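Local coordinates for AT-rich DNA-binding protein (Thermus thermophilus, PDB 2DT5) that probably represses transcription in response to the cellular NADH/NAD(+) redox state, binding DNA as a homodimer with winged-helix domains and the dinucleotide with Rossmann domains, at residues B[12-17]-B[46-51]; B[16-21]-B[62-67]; B[108-113]-B[120-125]. The protein carries 1 engineered substitution. All blocks are in the same frame, centred on the assembly; numbering follows the deposited sequence.

Interaction 1: residues B[12-17]-B[46-51]; sequences ITYLRI and RKDLSY. With SO4 (sulfate ion), chain J.
A buried carboxylate and a buried phenol make the one hydrogen bond between segments 12-17 and 46-51: Y14 OH donates to D48 OD2 at 2.9 Å. The hydroxyl arrives on the anti side of the carboxylate, 22° out of its plane, while the planes of ring and carboxylate are turned 46° from one another. Both side chains leave their helices with CG beside the backbone N (chi1 -58° for Y14). The side chains cross at about a right angle; D48 OD2 lies at the ring edge, near its plane. The backbones stay well apart, with the CA atoms of Y14 and L49 9.8 Å from each other. L49 packs lower on the ring, on its CD1 side, its CD2 lying obliquely 4.2 Å from Y14 CD1.

D48 does not depend on the tyrosine alone, since its OD2 also forms a salt bridge with R10. On helix 42-51 itself, S50 OG donates to R46 O at 2.7 Å, approaching from the opposite face of that carbonyl to the backbone S50 N. R46 sets its CB away from segment 12-17, and its NE donates to sulfate O1 at 2.8 Å in a bent bond. S31, Y55, G59 and G61 complete the anion site. The sulfate probably came from the crystallisation liquor, but its site is consistent with a place for a DNA phosphate in this predicted helix-turn-helix unit.

From the second subunit, M210 packs on D48, so this helix pair lies close to the dimer contact. The bond from Y14 fixes the direction of the phenol and, with R10, gives the buried D48 two partners from helix 7-23; so gripped, D48 is likely to stay ionised, its charge compensated by R10.

Interaction 2: residues B[16-21]-B[62-67]; sequences RILEEL and YTVPVL
L18 carries CG beside its backbone N (chi1 -70°), and L67 holds CG opposite its own (chi1 -179°); these settings bring L18 CD1 against the branch point of its partner, 3.6 Å from L67 CG. The two side chains cross at about a right angle. The same methyl is 3.8 Å from L67 CD2, so one branch of L18 does most of the touching.

V64 comes in beside this pair. With chi1 at 173° its CG1 is directed to the helix backbone, 3.7 Å from L18 O, and lies 4.3 Å from L18 CD2. The backbones are close here, with the CA atoms of L18 and V64 6.1 Å apart. The contact is van der Waals packing, with no hydrogen bond across. E19, whose CB points away from segment 62-67, forms a salt bridge with R16 on its own helix, R16 NH1 to E19 OE2 being a weak 3.2 Å.

This is core packing of the winged-helix domain. It sets the C-terminal half of helix 7-23 against the point where strand 62-63 runs into helix 64-75. T29, on the strand antiparallel to 62-63, touches both L18 and V64, while L34 of helix 31-37 and L49 of helix 42-51 pack on L67.

Interaction 3: residues B[108-113]-B[120-125]; sequences RGFFDV and RPVRGG. With NAD (nicotinamide-adenine-dinucleotide), chain L; SO4 (sulfate ion), chain K.
The F110 ring presents one face to V122, whose CG2 sits 3.9 Å from the ring centroid and 20° off the normal, a CH-pi contact. The methyl is displaced from the centre toward the CD1 side, and the two side chains slide past each other in opposite directions. Farther out on the ring, F110 CZ lies 3.4 Å from R123 O, approached obliquely by the type II turn V122 to G125. That turn is closed by G125 N to V122 O at 2.9 Å, and V122 N to G125 O completes the pair. G124 and G125 have backbone angles that call for glycine, and at G125 a CB would also crowd F110 CE1.

Two residues on, D112 turns to the cofactor. Its carboxylate straddles the adenosine ribose of NAD, taking O3B on OD2 at 2.7 Å and O2B on OD1 in a very short bond. D112 OD1 also accepts from V113 N, which lies above the carboxylate plane, and V113 CG1 packs 3.5 Å from adenine N1A. With an alanine here, the two ribose hydroxyls would probably lose the carboxylate that receives one on each oxygen, and the adenosine be left freer to shift.

An acidic residue at the end of the second strand is the classic Rossmann ribose-binding feature. Strand 105-112 runs between parallel strands 81-86 and 125-129, with I85 of strand 81-86 touching F110; strand 121-122 and its turn continue the sheet beyond 125-129.

Overall arrangement
Interactions 1 and 2 belong to one DNA-binding domain: both start from helix 7-23, sharing R16 and I17, and their centres are 10 Å apart. They also touch directly, L49 CD1 lying 3.4 Å from Y62 CE2 and 3.8 Å from L67 CD2, so helix 42-51 packs on both. Interaction 3 belongs to the Rossmann domain on the opposite side of the chain's centre, its centre about 36 Å from each of the others and its nearest atoms about 18 Å away. It alone carries residues of the NAD pocket. With no direct touch between them, a redox response would probably have to be relayed through the rest of the chain or the dimer.

Interaction 1: residues B[12-17]-B[46-51]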
loop_
_atom_site.group_PDB
_atom_site.type_symbol
_atom_site.label_atom_id
_atom_site.label_comp_id
_atom_site.label_asym_id
_atom_site.label_seq_id
_atom_site.Cartn_x
_atom_site.Cartn_y
_atom_site.Cartn_z
ATOM N N ILE B 12 11.852 -5.141 2.539
ATOM C CA ILE B 12 11.312 -4.910 1.206
ATOM C C ILE B 12 11.750 -3.518 0.737
ATOM O O ILE B 12 12.126 -3.333 -0.420
ATOM C CB ILE B 12 9.763 -5.042 1.210
ATOM C CG1 ILE B 12 9.386 -6.498 1.536
ATOM C CG2 ILE B 12 9.173 -4.625 -0.167
ATOM C CD1 ILE B 12 7.915 -6.732 1.929
ATOM N N THR B 13 11.738 -2.548 1.639
ATOM C CA THR B 13 12.180 -1.200 1.269
ATOM C C THR B 13 13.656 -1.200 0.850
ATOM O O THR B 13 14.021 -0.610 -0.176
ATOM C CB THR B 13 12.022 -0.228 2.435
ATOM O OG1 THR B 13 10.636 -0.113 2.778
ATOM C CG2 THR B 13 12.575 1.131 2.061
ATOM N N TYR B 14 14.495 -1.867 1.646
ATOM C CA TYR B 14 15.925 -1.939 1.371
ATOM C C TYR B 14 16.159 -2.564 0.005
ATOM O O TYR B 14 17.073 -2.167 -0.734
ATOM C CB TYR B 14 16.631 -2.795 2.433
ATOM C CG TYR B 14 16.464 -2.324 3.865
ATOM C CD1 TYR B 14 16.507 -3.236 4.920
ATOM C CD2 TYR B 14 16.303 -0.973 4.168
ATOM C CE1 TYR B 14 16.392 -2.826 6.249
ATOM C CE2 TYR B 14 16.189 -0.543 5.505
ATOM C CZ TYR B 14 16.231 -1.484 6.539
ATOM O OH TYR B 14 16.086 -1.110 7.851
ATOM N N LEU B 15 15.334 -3.549 -0.330
ATOM C CA LEU B 15 15.472 -4.230 -1.603
ATOM C C LEU B 15 15.143 -3.296 -2.770
ATOM O O LEU B 15 15.845 -3.311 -3.795
ATOM C CB LEU B 15 14.588 -5.471 -1.639
ATOM C CG LEU B 15 14.661 -6.260 -2.944
ATOM C CD1 LEU B 15 16.097 -6.720 -3.181
ATOM C CD2 LEU B 15 13.706 -7.458 -2.894
ATOM N N ARG B 16 14.091 -2.487 -2.627
ATOM C CA ARG B 16 13.717 -1.530 -3.689
ATOM C C ARG B 16 14.894 -0.584 -3.893
ATOM O O ARG B 16 15.336 -0.373 -5.014
ATOM C CB ARG B 16 12.472 -0.693 -3.306
ATOM C CG ARG B 16 11.201 -1.506 -3.112
ATOM C CD ARG B 16 11.151 -2.651 -4.109
ATOM N NE ARG B 16 10.017 -3.537 -3.876
ATOM C CZ ARG B 16 9.910 -4.760 -4.386
ATOM N NH1 ARG B 16 10.873 -5.257 -5.159
ATOM N NH2 ARG B 16 8.826 -5.480 -4.136
ATOM N N ILE B 17 15.383 -0.032 -2.788
ATOM C CA ILE B 17 16.519 0.882 -2.800
ATOM C C ILE B 17 17.726 0.248 -3.495
ATOM O O ILE B 17 18.348 0.863 -4.360
ATOM C CB ILE B 17 16.909 1.248 -1.381
ATOM C CG1 ILE B 17 15.788 2.077 -0.743
ATOM C CG2 ILE B 17 18.234 1.992 -1.373
ATOM C CD1 ILE B 17 15.982 2.316 0.730
ATOM N N ARG B 46 21.584 -1.696 10.401
ATOM C CA ARG B 46 22.543 -2.690 10.875
ATOM C C ARG B 46 21.862 -3.742 11.741
ATOM O O ARG B 46 22.132 -4.930 11.602
ATOM C CB ARG B 46 23.666 -2.051 11.699
ATOM C CG ARG B 46 24.590 -1.171 10.915
ATOM C CD ARG B 46 25.859 -0.873 11.692
ATOM N NE ARG B 46 26.391 0.422 11.293
ATOM C CZ ARG B 46 26.054 1.557 11.882
ATOM N NH1 ARG B 46 25.200 1.546 12.897
ATOM N NH2 ARG B 46 26.556 2.705 11.446
ATOM N N LYS B 47 20.997 -3.304 12.649
ATOM C CA LYS B 47 20.295 -4.240 13.513
ATOM C C LYS B 47 19.468 -5.213 12.651
ATOM O O LYS B 47 19.495 -6.426 12.869
ATOM C CB LYS B 47 19.395 -3.476 14.492
ATOM C CG LYS B 47 18.480 -4.371 15.324
ATOM C CD LYS B 47 17.637 -3.561 16.304
ATOM C CE LYS B 47 16.710 -4.459 17.125
ATOM N NZ LYS B 47 16.053 -3.730 18.255
ATOM N N ASP B 48 18.764 -4.688 11.653
ATOM C CA ASP B 48 17.947 -5.533 10.781
ATOM C C ASP B 48 18.760 -6.531 9.963
ATOM O O ASP B 48 18.456 -7.736 9.943
ATOM C CB ASP B 48 17.131 -4.694 9.793
ATOM C CG ASP B 48 15.943 -4.006 10.431
ATOM O OD1 ASP B 48 15.580 -4.346 11.581
ATOM O OD2 ASP B 48 15.364 -3.117 9.755
ATOM N N LEU B 49 19.783 -6.035 9.281
ATOM C CA LEU B 49 20.595 -6.904 8.435
ATOM C C LEU B 49 21.480 -7.878 9.223
ATOM O O LEU B 49 21.862 -8.929 8.710
ATOM C CB LEU B 49 21.416 -6.058 7.459
ATOM C CG LEU B 49 20.520 -5.191 6.558
ATOM C CD1 LEU B 49 21.372 -4.417 5.574
ATOM C CD2 LEU B 49 19.514 -6.070 5.808
ATOM N N SER B 50 21.785 -7.531 10.470
ATOM C CA SER B 50 22.571 -8.404 11.326
ATOM C C SER B 50 21.637 -9.560 11.708
ATOM O O SER B 50 21.969 -10.733 11.503
ATOM C CB SER B 50 23.011 -7.671 12.596
ATOM O OG SER B 50 24.031 -6.730 12.300
ATOM N N TYR B 51 20.463 -9.218 12.234
ATOM C CA TYR B 51 19.505 -10.242 12.627
ATOM C C TYR B 51 19.276 -11.261 11.520
ATOM O O TYR B 51 19.266 -12.452 11.774
ATOM C CB TYR B 51 18.159 -9.635 13.006
ATOM C CG TYR B 51 17.120 -10.673 13.401
ATOM C CD1 TYR B 51 17.079 -11.181 14.697
ATOM C CD2 TYR B 51 16.177 -11.142 12.482
ATOM C CE1 TYR B 51 16.130 -12.124 15.085
ATOM C CE2 TYR B 51 15.213 -12.099 12.862
ATOM C CZ TYR B 51 15.203 -12.581 14.170
ATOM O OH TYR B 51 14.286 -13.521 14.575
HETATM S S SO4 J . 28.325 -0.259 7.995
HETATM O O1 SO4 J . 27.272 -0.779 8.888
HETATM O O2 SO4 J . 29.370 -1.283 7.850
HETATM O O3 SO4 J . 27.781 0.043 6.652
HETATM O O4 SO4 J . 28.880 0.973 8.584
#

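Interaction 2: residues B[16-21]-B[62-67]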
loop_
_atom_site.group_PDB
_atom_site.type_symbol
_atom_site.label_atom_id
_atom_site.label_comp_id
_atom_site.label_asym_id
_atom_site.label_seq_id
_atom_site.Cartn_x
_atom_site.Cartn_y
_atom_site.Cartn_z
ATOM N N ARG B 16 14.091 -2.487 -2.627
ATOM C CA ARG B 16 13.717 -1.530 -3.689
ATOM C C ARG B 16 14.894 -0.584 -3.893
ATOM O O ARG B 16 15.336 -0.373 -5.014
ATOM C CB ARG B 16 12.472 -0.693 -3.306
ATOM C CG ARG B 16 11.201 -1.506 -3.112
ATOM C CD ARG B 16 11.151 -2.651 -4.109
ATOM N NE ARG B 16 10.017 -3.537 -3.876
ATOM C CZ ARG B 16 9.910 -4.760 -4.386
ATOM N NH1 ARG B 16 10.873 -5.257 -5.159
ATOM N NH2 ARG B 16 8.826 -5.480 -4.136
ATOM N N ILE B 17 15.383 -0.032 -2.788
ATOM C CA ILE B 17 16.519 0.882 -2.800
ATOM C C ILE B 17 17.726 0.248 -3.495
ATOM O O ILE B 17 18.348 0.863 -4.360
ATOM C CB ILE B 17 16.909 1.248 -1.381
ATOM C CG1 ILE B 17 15.788 2.077 -0.743
ATOM C CG2 ILE B 17 18.234 1.992 -1.373
ATOM C CD1 ILE B 17 15.982 2.316 0.730
ATOM N N LEU B 18 18.050 -0.984 -3.109
ATOM C CA LEU B 18 19.174 -1.706 -3.696
ATOM C C LEU B 18 18.973 -1.943 -5.187
ATOM O O LEU B 18 19.938 -1.926 -5.956
ATOM C CB LEU B 18 19.375 -3.065 -2.994
ATOM C CG LEU B 18 19.897 -3.077 -1.551
ATOM C CD1 LEU B 18 19.713 -4.474 -0.939
ATOM C CD2 LEU B 18 21.373 -2.651 -1.541
ATOM N N GLU B 19 17.726 -2.188 -5.589
ATOM C CA GLU B 19 17.414 -2.420 -6.992
ATOM C C GLU B 19 17.712 -1.145 -7.768
ATOM O O GLU B 19 18.199 -1.204 -8.897
ATOM C CB GLU B 19 15.933 -2.774 -7.186
ATOM C CG GLU B 19 15.475 -4.072 -6.533
ATOM C CD GLU B 19 13.957 -4.256 -6.608
ATOM O OE1 GLU B 19 13.215 -3.314 -6.243
ATOM O OE2 GLU B 19 13.504 -5.344 -7.026
ATOM N N GLU B 20 17.416 0.005 -7.160
ATOM C CA GLU B 20 17.665 1.274 -7.836
ATOM C C GLU B 20 19.123 1.704 -7.716
ATOM O O GLU B 20 19.658 2.322 -8.627
ATOM C CB GLU B 20 16.699 2.374 -7.345
ATOM C CG GLU B 20 16.407 2.424 -5.848
ATOM C CD GLU B 20 15.294 3.434 -5.492
ATOM O OE1 GLU B 20 14.178 3.320 -6.052
ATOM O OE2 GLU B 20 15.536 4.336 -4.648
ATOM N N LEU B 21 19.771 1.372 -6.605
ATOM C CA LEU B 21 21.181 1.699 -6.464
ATOM C C LEU B 21 21.906 0.897 -7.540
ATOM O O LEU B 21 22.828 1.390 -8.186
ATOM C CB LEU B 21 21.705 1.296 -5.087
ATOM C CG LEU B 21 21.479 2.283 -3.942
ATOM C CD1 LEU B 21 22.006 1.698 -2.650
ATOM C CD2 LEU B 21 22.203 3.585 -4.250
ATOM N N TYR B 62 28.159 -2.836 2.539
ATOM C CA TYR B 62 27.581 -3.963 1.826
ATOM C C TYR B 62 27.866 -3.902 0.345
ATOM O O TYR B 62 28.105 -2.837 -0.214
ATOM C CB TYR B 62 26.051 -3.999 1.992
ATOM C CG TYR B 62 25.539 -3.784 3.394
ATOM C CD1 TYR B 62 25.413 -2.501 3.924
ATOM C CD2 TYR B 62 25.184 -4.870 4.198
ATOM C CE1 TYR B 62 24.949 -2.301 5.219
ATOM C CE2 TYR B 62 24.720 -4.677 5.498
ATOM C CZ TYR B 62 24.606 -3.397 6.001
ATOM O OH TYR B 62 24.166 -3.218 7.289
ATOM N N THR B 63 27.821 -5.061 -0.288
ATOM C CA THR B 63 28.006 -5.137 -1.718
ATOM C C THR B 63 26.573 -5.261 -2.259
ATOM O O THR B 63 25.867 -6.242 -2.006
ATOM C CB THR B 63 28.890 -6.354 -2.098
ATOM O OG1 THR B 63 30.203 -6.177 -1.539
ATOM C CG2 THR B 63 29.003 -6.487 -3.606
ATOM N N VAL B 64 26.145 -4.219 -2.963
ATOM C CA VAL B 64 24.812 -4.130 -3.531
ATOM C C VAL B 64 24.267 -5.431 -4.111
ATOM O O VAL B 64 23.250 -5.935 -3.654
ATOM C CB VAL B 64 24.776 -3.011 -4.611
ATOM C CG1 VAL B 64 23.444 -3.003 -5.343
ATOM C CG2 VAL B 64 25.032 -1.664 -3.949
ATOM N N PRO B 65 24.931 -5.997 -5.122
ATOM C CA PRO B 65 24.389 -7.244 -5.667
ATOM C C PRO B 65 24.351 -8.418 -4.695
ATOM O O PRO B 65 23.488 -9.288 -4.815
ATOM C CB PRO B 65 25.283 -7.522 -6.878
ATOM C CG PRO B 65 26.588 -6.862 -6.505
ATOM C CD PRO B 65 26.141 -5.573 -5.849
ATOM N N VAL B 66 25.288 -8.451 -3.748
ATOM C CA VAL B 66 25.339 -9.537 -2.767
ATOM C C VAL B 66 24.130 -9.425 -1.849
ATOM O O VAL B 66 23.326 -10.358 -1.738
ATOM C CB VAL B 66 26.624 -9.474 -1.906
ATOM C CG1 VAL B 66 26.531 -10.476 -0.729
ATOM C CG2 VAL B 66 27.832 -9.797 -2.772
ATOM N N LEU B 67 24.006 -8.268 -1.215
ATOM C CA LEU B 67 22.900 -8.015 -0.319
ATOM C C LEU B 67 21.545 -8.196 -1.025
ATOM O O LEU B 67 20.630 -8.805 -0.473
ATOM C CB LEU B 67 23.026 -6.611 0.267
ATOM C CG LEU B 67 21.921 -6.248 1.256
ATOM C CD1 LEU B 67 21.845 -7.310 2.336
ATOM C CD2 LEU B 67 22.203 -4.897 1.866
#

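Interaction 3: residues B[108-113]-B[120-125]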
loop_
_atom_site.group_PDB
_atom_site.type_symbol
_atom_site.label_atom_id
_atom_site.label_comp_id
_atom_site.label_asym_id
_atom_site.label_seq_id
_atom_site.Cartn_x
_atom_site.Cartn_y
_atom_site.Cartn_z
ATOM N N ARG B 108 -1.571 -18.893 -11.882
ATOM C CA ARG B 108 -1.873 -20.206 -12.457
ATOM C C ARG B 108 -3.325 -20.612 -12.371
ATOM O O ARG B 108 -3.657 -21.769 -12.614
ATOM C CB ARG B 108 -1.028 -21.292 -11.782
ATOM C CG ARG B 108 0.468 -21.090 -11.942
ATOM C CD ARG B 108 1.282 -22.058 -11.069
ATOM N NE ARG B 108 2.698 -21.705 -11.107
ATOM C CZ ARG B 108 3.637 -22.208 -10.309
ATOM N NH1 ARG B 108 3.333 -23.111 -9.385
ATOM N NH2 ARG B 108 4.886 -21.787 -10.427
ATOM N N GLY B 109 -4.192 -19.674 -12.018
ATOM C CA GLY B 109 -5.603 -19.994 -11.906
ATOM C C GLY B 109 -6.453 -18.755 -11.753
ATOM O O GLY B 109 -6.042 -17.785 -11.127
ATOM N N PHE B 110 -7.639 -18.796 -12.341
ATOM C CA PHE B 110 -8.572 -17.681 -12.313
ATOM C C PHE B 110 -9.955 -18.267 -12.052
ATOM O O PHE B 110 -10.423 -19.114 -12.802
ATOM C CB PHE B 110 -8.499 -16.943 -13.654
ATOM C CG PHE B 110 -7.085 -16.660 -14.102
ATOM C CD1 PHE B 110 -6.406 -17.569 -14.901
ATOM C CD2 PHE B 110 -6.418 -15.499 -13.690
ATOM C CE1 PHE B 110 -5.088 -17.336 -15.289
ATOM C CE2 PHE B 110 -5.093 -15.253 -14.069
ATOM C CZ PHE B 110 -4.426 -16.173 -14.871
ATOM N N PHE B 111 -10.602 -17.823 -10.977
ATOM C CA PHE B 111 -11.891 -18.375 -10.596
ATOM C C PHE B 111 -12.983 -17.358 -10.298
ATOM O O PHE B 111 -12.725 -16.256 -9.805
ATOM C CB PHE B 111 -11.716 -19.281 -9.363
ATOM C CG PHE B 111 -10.551 -20.235 -9.460
ATOM C CD1 PHE B 111 -9.271 -19.843 -9.062
ATOM C CD2 PHE B 111 -10.732 -21.534 -9.944
ATOM C CE1 PHE B 111 -8.189 -20.737 -9.145
ATOM C CE2 PHE B 111 -9.658 -22.433 -10.031
ATOM C CZ PHE B 111 -8.388 -22.036 -9.630
ATOM N N ASP B 112 -14.216 -17.757 -10.590
ATOM C CA ASP B 112 -15.388 -16.923 -10.356
ATOM C C ASP B 112 -16.558 -17.903 -10.220
ATOM O O ASP B 112 -16.358 -19.109 -10.336
ATOM C CB ASP B 112 -15.581 -15.986 -11.549
ATOM C CG ASP B 112 -16.373 -14.748 -11.194
ATOM O OD1 ASP B 112 -17.615 -14.850 -11.077
ATOM O OD2 ASP B 112 -15.756 -13.668 -11.024
ATOM N N VAL B 113 -17.762 -17.401 -9.959
ATOM C CA VAL B 113 -18.933 -18.266 -9.838
ATOM C C VAL B 113 -19.962 -17.898 -10.893
ATOM O O VAL B 113 -20.956 -18.588 -11.069
ATOM C CB VAL B 113 -19.608 -18.128 -8.465
ATOM C CG1 VAL B 113 -18.658 -18.600 -7.372
ATOM C CG2 VAL B 113 -20.010 -16.689 -8.226
ATOM N N ARG B 120 -14.395 -18.037 -19.839
ATOM C CA ARG B 120 -13.861 -16.916 -20.602
ATOM C C ARG B 120 -12.333 -16.919 -20.628
ATOM O O ARG B 120 -11.681 -17.279 -19.644
ATOM C CB ARG B 120 -14.396 -15.593 -20.034
ATOM C CG ARG B 120 -15.894 -15.396 -20.285
ATOM C CD ARG B 120 -16.189 -15.180 -21.772
ATOM N NE ARG B 120 -15.708 -13.874 -22.222
ATOM C CZ ARG B 120 -15.394 -13.570 -23.479
ATOM N NH1 ARG B 120 -15.505 -14.478 -24.442
ATOM N NH2 ARG B 120 -14.950 -12.352 -23.769
ATOM N N PRO B 121 -11.741 -16.546 -21.772
ATOM C CA PRO B 121 -10.283 -16.518 -21.889
ATOM C C PRO B 121 -9.659 -15.318 -21.188
ATOM O O PRO B 121 -10.228 -14.223 -21.171
ATOM C CB PRO B 121 -10.063 -16.479 -23.397
ATOM C CG PRO B 121 -11.222 -15.687 -23.869
ATOM C CD PRO B 121 -12.368 -16.282 -23.078
ATOM N N VAL B 122 -8.494 -15.542 -20.590
ATOM C CA VAL B 122 -7.756 -14.474 -19.910
ATOM C C VAL B 122 -6.261 -14.719 -20.101
ATOM O O VAL B 122 -5.848 -15.806 -20.516
ATOM C CB VAL B 122 -8.079 -14.411 -18.387
ATOM C CG1 VAL B 122 -9.539 -14.078 -18.185
ATOM C CG2 VAL B 122 -7.733 -15.724 -17.716
ATOM N N ARG B 123 -5.445 -13.718 -19.800
ATOM C CA ARG B 123 -4.013 -13.882 -19.962
ATOM C C ARG B 123 -3.527 -15.120 -19.231
ATOM O O ARG B 123 -3.634 -15.218 -18.000
ATOM C CB ARG B 123 -3.251 -12.653 -19.458
ATOM C CG ARG B 123 -1.733 -12.789 -19.620
ATOM C CD ARG B 123 -1.026 -11.467 -19.402
ATOM N NE ARG B 123 0.424 -11.608 -19.490
ATOM C CZ ARG B 123 1.137 -11.545 -20.615
ATOM N NH1 ARG B 123 0.542 -11.336 -21.788
ATOM N NH2 ARG B 123 2.459 -11.691 -20.566
ATOM N N GLY B 124 -3.012 -16.073 -20.008
ATOM C CA GLY B 124 -2.484 -17.299 -19.441
ATOM C C GLY B 124 -3.466 -18.409 -19.128
ATOM O O GLY B 124 -3.077 -19.416 -18.541
ATOM N N GLY B 125 -4.734 -18.259 -19.490
ATOM C CA GLY B 125 -5.650 -19.344 -19.198
ATOM C C GLY B 125 -7.108 -19.050 -19.451
ATOM O O GLY B 125 -7.460 -18.232 -20.293
HETATM P PA NAD L . -17.100 -6.861 -9.127
HETATM O O1A NAD L . -16.799 -6.201 -10.434
HETATM O O2A NAD L . -18.509 -6.888 -8.619
HETATM O O5B NAD L . -16.524 -8.304 -9.259
HETATM C C5B NAD L . -16.624 -9.292 -8.203
HETATM C C4B NAD L . -16.509 -10.637 -8.877
HETATM O O4B NAD L . -16.584 -11.595 -7.769
HETATM C C3B NAD L . -17.705 -11.063 -9.815
HETATM O O3B NAD L . -17.179 -11.434 -11.128
HETATM C C2B NAD L . -18.378 -12.239 -9.110
HETATM O O2B NAD L . -18.998 -13.183 -9.897
HETATM C C1B NAD L . -17.195 -12.748 -8.291
HETATM N N9A NAD L . -17.576 -13.526 -7.141
HETATM C C8A NAD L . -18.563 -13.380 -6.156
HETATM N N7A NAD L . -18.546 -14.350 -5.260
HETATM C C5A NAD L . -17.552 -15.196 -5.601
HETATM C C6A NAD L . -17.040 -16.440 -5.009
HETATM N N6A NAD L . -17.554 -16.971 -3.921
HETATM N N1A NAD L . -15.965 -17.016 -5.691
HETATM C C2A NAD L . -15.392 -16.526 -6.811
HETATM N N3A NAD L . -15.846 -15.344 -7.412
HETATM C C4A NAD L . -16.930 -14.715 -6.777
HETATM O O3 NAD L . -16.207 -6.184 -7.981
HETATM P PN NAD L . -14.849 -5.252 -8.060
HETATM O O1N NAD L . -15.240 -3.847 -8.283
HETATM O O2N NAD L . -13.944 -5.928 -9.036
HETATM O O5D NAD L . -14.333 -5.382 -6.534
HETATM C C5D NAD L . -13.869 -6.666 -6.021
HETATM C C4D NAD L . -13.453 -6.508 -4.607
HETATM O O4D NAD L . -12.319 -5.519 -4.540
HETATM C C3D NAD L . -14.561 -5.892 -3.652
HETATM O O3D NAD L . -14.505 -6.524 -2.354
HETATM C C2D NAD L . -14.132 -4.440 -3.556
HETATM O O2D NAD L . -14.682 -3.743 -2.488
HETATM C C1D NAD L . -12.571 -4.605 -3.484
HETATM N N1N NAD L . -11.894 -3.292 -3.645
HETATM C C2N NAD L . -10.664 -3.164 -2.942
HETATM C C3N NAD L . -9.765 -2.233 -3.226
HETATM C C7N NAD L . -8.512 -2.132 -2.410
HETATM O O7N NAD L . -7.813 -1.103 -2.535
HETATM N N7N NAD L . -8.218 -3.120 -1.546
HETATM C C4N NAD L . -9.992 -1.239 -4.361
HETATM C C5N NAD L . -10.815 -1.918 -5.440
HETATM C C6N NAD L . -11.931 -2.652 -4.974
HETATM S S SO4 K . -13.905 -12.824 -27.128
HETATM O O1 SO4 K . -13.677 -11.388 -27.377
HETATM O O2 SO4 K . -13.275 -13.619 -28.201
HETATM O O3 SO4 K . -13.311 -13.198 -25.832
HETATM O O4 SO4 K . -15.358 -13.093 -27.101
#